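Local structure of iminosuccinate reductase (Paracoccus denitrificans, 6RQA) at residues A[237-242]-A[247-252]. The protein catalyses the NADH-dependent reduction of iminosuccinate to L-aspartate, regenerating the amino donor for the first step of the beta-hydroxyaspartate cycle. Sequence-based numbering, arbitrary orientation.
Sequences IAAMGT and KQELDP. With NAD (nicotinamide-adenine-dinucleotide), chain C.
I237 and L250 meet tip to tip, CG2 of I237 lying 4.0 Å from CD2 of L250, in a buried contact that reaches the NAD site of a Rossmann-type nucleotide-binding domain. Strand 235-239 belongs to the parallel sheet of that domain, between strands 214-217 and 307-311; after it the chain turns and comes back antiparallel as the weakly bonded strand 248-250, whose axis passes 9.1 Å from that of 237-239. The two are not paired as strands; apolar side chains and one backbone-to-carboxylate bond join them. A238 faces helix 125-143 instead, while A239 sets its methyl against CD1 of L250. At the end of the strand the backbone turns to the cofactor: M240 O accepts a hydrogen bond from the carboxamide N7N of NAD at 2.7 Å, and the M240 side chain packs on F310 and helix 125-143. The E249 carboxylate reaches the backbone of G241, whose N donates to E249 OE1 at 3.3 Å, a bent bond (142°) that meets the oxygen from above the carboxylate plane. S217 OG also bonds OE1 and T219 N bonds OE2, which should fix the rotation of the group. G241 O takes a hydrogen bond from the ribose hydroxyl O3D of NAD. T242 lies against the returning chain: OG1 sits beside the backbone N (chi1 -59°), which puts CG2 anti to that N and against K247 O, and OG1 bonds to E273, whose carboxylate also receives the backbone N of E249 and L250. Beyond CG the K247 chain runs fully extended past G241 O, and its ammonium forms a salt bridge with D243. K247 NZ also donates to NAD O3D at 3.1 Å, the hydroxyl that itself donates to G241 O.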
loop_
_atom_site.group_PDB
_atom_site.type_symbol
_atom_site.label_atom_id
_atom_site.label_comp_id
_atom_site.label_asym_id
_atom_site.label_seq_id
_atom_site.Cartn_x
_atom_site.Cartn_y
_atom_site.Cartn_z
ATOM N N ILE A 237 29.016 14.346 3.154
ATOM C CA ILE A 237 27.865 14.979 2.524
ATOM C C ILE A 237 26.656 14.082 2.750
ATOM O O ILE A 237 26.596 12.960 2.231
ATOM C CB ILE A 237 28.097 15.225 1.027
ATOM C CG1 ILE A 237 29.407 15.983 0.807
ATOM C CG2 ILE A 237 26.926 15.992 0.429
ATOM C CD1 ILE A 237 29.754 16.194 -0.651
ATOM N N ALA A 238 25.689 14.573 3.521
ATOM C CA ALA A 238 24.437 13.858 3.761
ATOM C C ALA A 238 23.402 14.403 2.781
ATOM O O ALA A 238 22.706 15.378 3.062
ATOM C CB ALA A 238 23.989 14.013 5.209
ATOM N N ALA A 239 23.311 13.764 1.615
ATOM C CA ALA A 239 22.369 14.172 0.577
ATOM C C ALA A 239 21.001 13.579 0.888
ATOM O O ALA A 239 20.796 12.368 0.761
ATOM C CB ALA A 239 22.864 13.731 -0.798
ATOM N N MET A 240 20.060 14.431 1.292
ATOM C CA MET A 240 18.743 13.984 1.718
ATOM C C MET A 240 17.608 14.456 0.821
ATOM O O MET A 240 16.485 13.967 0.975
ATOM C CB MET A 240 18.461 14.454 3.155
ATOM C CG MET A 240 19.577 14.159 4.145
ATOM S SD MET A 240 19.859 12.396 4.385
ATOM C CE MET A 240 18.275 11.886 5.050
ATOM N N GLY A 241 17.861 15.377 -0.104
ATOM C CA GLY A 241 16.796 15.982 -0.882
ATOM C C GLY A 241 16.268 15.144 -2.029
ATOM O O GLY A 241 15.056 15.108 -2.264
ATOM N N THR A 242 17.158 14.469 -2.753
ATOM C CA THR A 242 16.772 13.740 -3.959
ATOM C C THR A 242 16.119 12.420 -3.572
ATOM O O THR A 242 16.798 11.488 -3.125
ATOM C CB THR A 242 17.984 13.506 -4.856
ATOM O OG1 THR A 242 18.561 14.767 -5.221
ATOM C CG2 THR A 242 17.572 12.759 -6.116
ATOM N N LYS A 247 15.120 14.487 -9.775
ATOM C CA LYS A 247 15.714 15.437 -8.848
ATOM C C LYS A 247 17.230 15.276 -8.818
ATOM O O LYS A 247 17.770 14.202 -9.097
ATOM C CB LYS A 247 15.142 15.254 -7.443
ATOM C CG LYS A 247 13.707 15.736 -7.284
ATOM C CD LYS A 247 13.205 15.510 -5.867
ATOM C CE LYS A 247 11.777 16.003 -5.699
ATOM N NZ LYS A 247 11.260 15.743 -4.326
ATOM N N GLN A 248 17.915 16.364 -8.473
ATOM C CA GLN A 248 19.370 16.364 -8.442
ATOM C C GLN A 248 19.853 17.484 -7.535
ATOM O O GLN A 248 19.333 18.602 -7.589
ATOM C CB GLN A 248 19.957 16.534 -9.850
ATOM C CG GLN A 248 21.474 16.476 -9.899
ATOM C CD GLN A 248 22.016 16.686 -11.296
ATOM O OE1 GLN A 248 21.282 17.060 -12.209
ATOM N NE2 GLN A 248 23.311 16.446 -11.470
ATOM N N GLU A 249 20.845 17.174 -6.710
ATOM C CA GLU A 249 21.470 18.148 -5.825
ATOM C C GLU A 249 22.963 18.295 -6.057
ATOM O O GLU A 249 23.491 19.406 -5.964
ATOM C CB GLU A 249 21.230 17.765 -4.356
ATOM C CG GLU A 249 19.833 18.061 -3.843
ATOM C CD GLU A 249 19.694 17.790 -2.357
ATOM O OE1 GLU A 249 20.210 16.754 -1.890
ATOM O OE2 GLU A 249 19.079 18.620 -1.653
ATOM N N LEU A 250 23.659 17.206 -6.364
ATOM C CA LEU A 250 25.110 17.192 -6.417
ATOM C C LEU A 250 25.607 17.061 -7.851
ATOM O O LEU A 250 24.876 16.655 -8.759
ATOM C CB LEU A 250 25.675 16.048 -5.567
ATOM C CG LEU A 250 25.916 16.292 -4.073
ATOM C CD1 LEU A 250 24.665 16.787 -3.364
ATOM C CD2 LEU A 250 26.426 15.021 -3.418
ATOM N N ASP A 251 26.868 17.421 -8.038
ATOM C CA ASP A 251 27.541 17.182 -9.306
ATOM C C ASP A 251 27.863 15.696 -9.423
ATOM O O ASP A 251 28.489 15.133 -8.515
ATOM C CB ASP A 251 28.817 18.021 -9.383
ATOM C CG ASP A 251 29.507 17.932 -10.732
ATOM O OD1 ASP A 251 28.913 17.385 -11.683
ATOM O OD2 ASP A 251 30.652 18.418 -10.843
ATOM N N PRO A 252 27.437 15.022 -10.495
ATOM C CA PRO A 252 27.770 13.595 -10.640
ATOM C C PRO A 252 29.261 13.305 -10.572
ATOM O O PRO A 252 29.648 12.206 -10.156
ATOM C CB PRO A 252 27.184 13.242 -12.013
ATOM C CG PRO A 252 26.051 14.198 -12.183
ATOM C CD PRO A 252 26.495 15.479 -11.534
HETATM P PA NAD C . 10.528 22.657 1.155
HETATM O O1A NAD C . 9.900 22.932 -0.183
HETATM O O2A NAD C . 10.166 23.127 2.527
HETATM O O5B NAD C . 12.015 23.512 0.896
HETATM C C5B NAD C . 12.421 23.234 -0.388
HETATM C C4B NAD C . 13.755 23.893 -0.624
HETATM O O4B NAD C . 14.244 23.461 -1.880
HETATM C C3B NAD C . 13.455 25.385 -0.735
HETATM O O3B NAD C . 13.594 25.874 0.559
HETATM C C2B NAD C . 14.572 25.859 -1.673
HETATM O O2B NAD C . 15.740 26.161 -0.986
HETATM C C1B NAD C . 14.855 24.567 -2.540
HETATM N N9A NAD C . 14.217 24.657 -3.857
HETATM C C8A NAD C . 12.860 24.799 -4.202
HETATM N N7A NAD C . 12.663 24.842 -5.520
HETATM C C5A NAD C . 13.951 24.719 -6.071
HETATM C C6A NAD C . 14.425 24.693 -7.410
HETATM N N6A NAD C . 13.539 24.799 -8.440
HETATM N N1A NAD C . 15.766 24.560 -7.668
HETATM C C2A NAD C . 16.592 24.460 -6.579
HETATM N N3A NAD C . 16.290 24.466 -5.262
HETATM C C4A NAD C . 14.937 24.602 -5.046
HETATM O O3 NAD C . 10.801 21.083 0.947
HETATM P PN NAD C . 11.060 20.262 2.279
HETATM O O1N NAD C . 12.006 20.787 3.330
HETATM O O2N NAD C . 9.745 19.583 2.423
HETATM O O5D NAD C . 11.981 18.818 1.784
HETATM C C5D NAD C . 12.795 19.210 0.764
HETATM C C4D NAD C . 13.289 17.975 0.054
HETATM O O4D NAD C . 13.458 16.926 1.032
HETATM C C3D NAD C . 12.154 17.519 -0.910
HETATM O O3D NAD C . 12.761 17.314 -2.136
HETATM C C2D NAD C . 11.676 16.196 -0.282
HETATM O O2D NAD C . 11.400 15.197 -1.204
HETATM C C1D NAD C . 12.986 15.767 0.421
HETATM N N1N NAD C . 12.664 14.776 1.524
HETATM C C2N NAD C . 13.519 13.720 1.645
HETATM C C3N NAD C . 13.291 12.765 2.634
HETATM C C7N NAD C . 14.276 11.645 2.698
HETATM O O7N NAD C . 14.177 10.740 3.518
HETATM N N7N NAD C . 15.305 11.681 1.788
HETATM C C4N NAD C . 12.192 12.899 3.483
HETATM C C5N NAD C . 11.336 13.984 3.335
HETATM C C6N NAD C . 11.577 14.937 2.339
HETATM O O HOH W 1 20.021 14.271 -2.412
#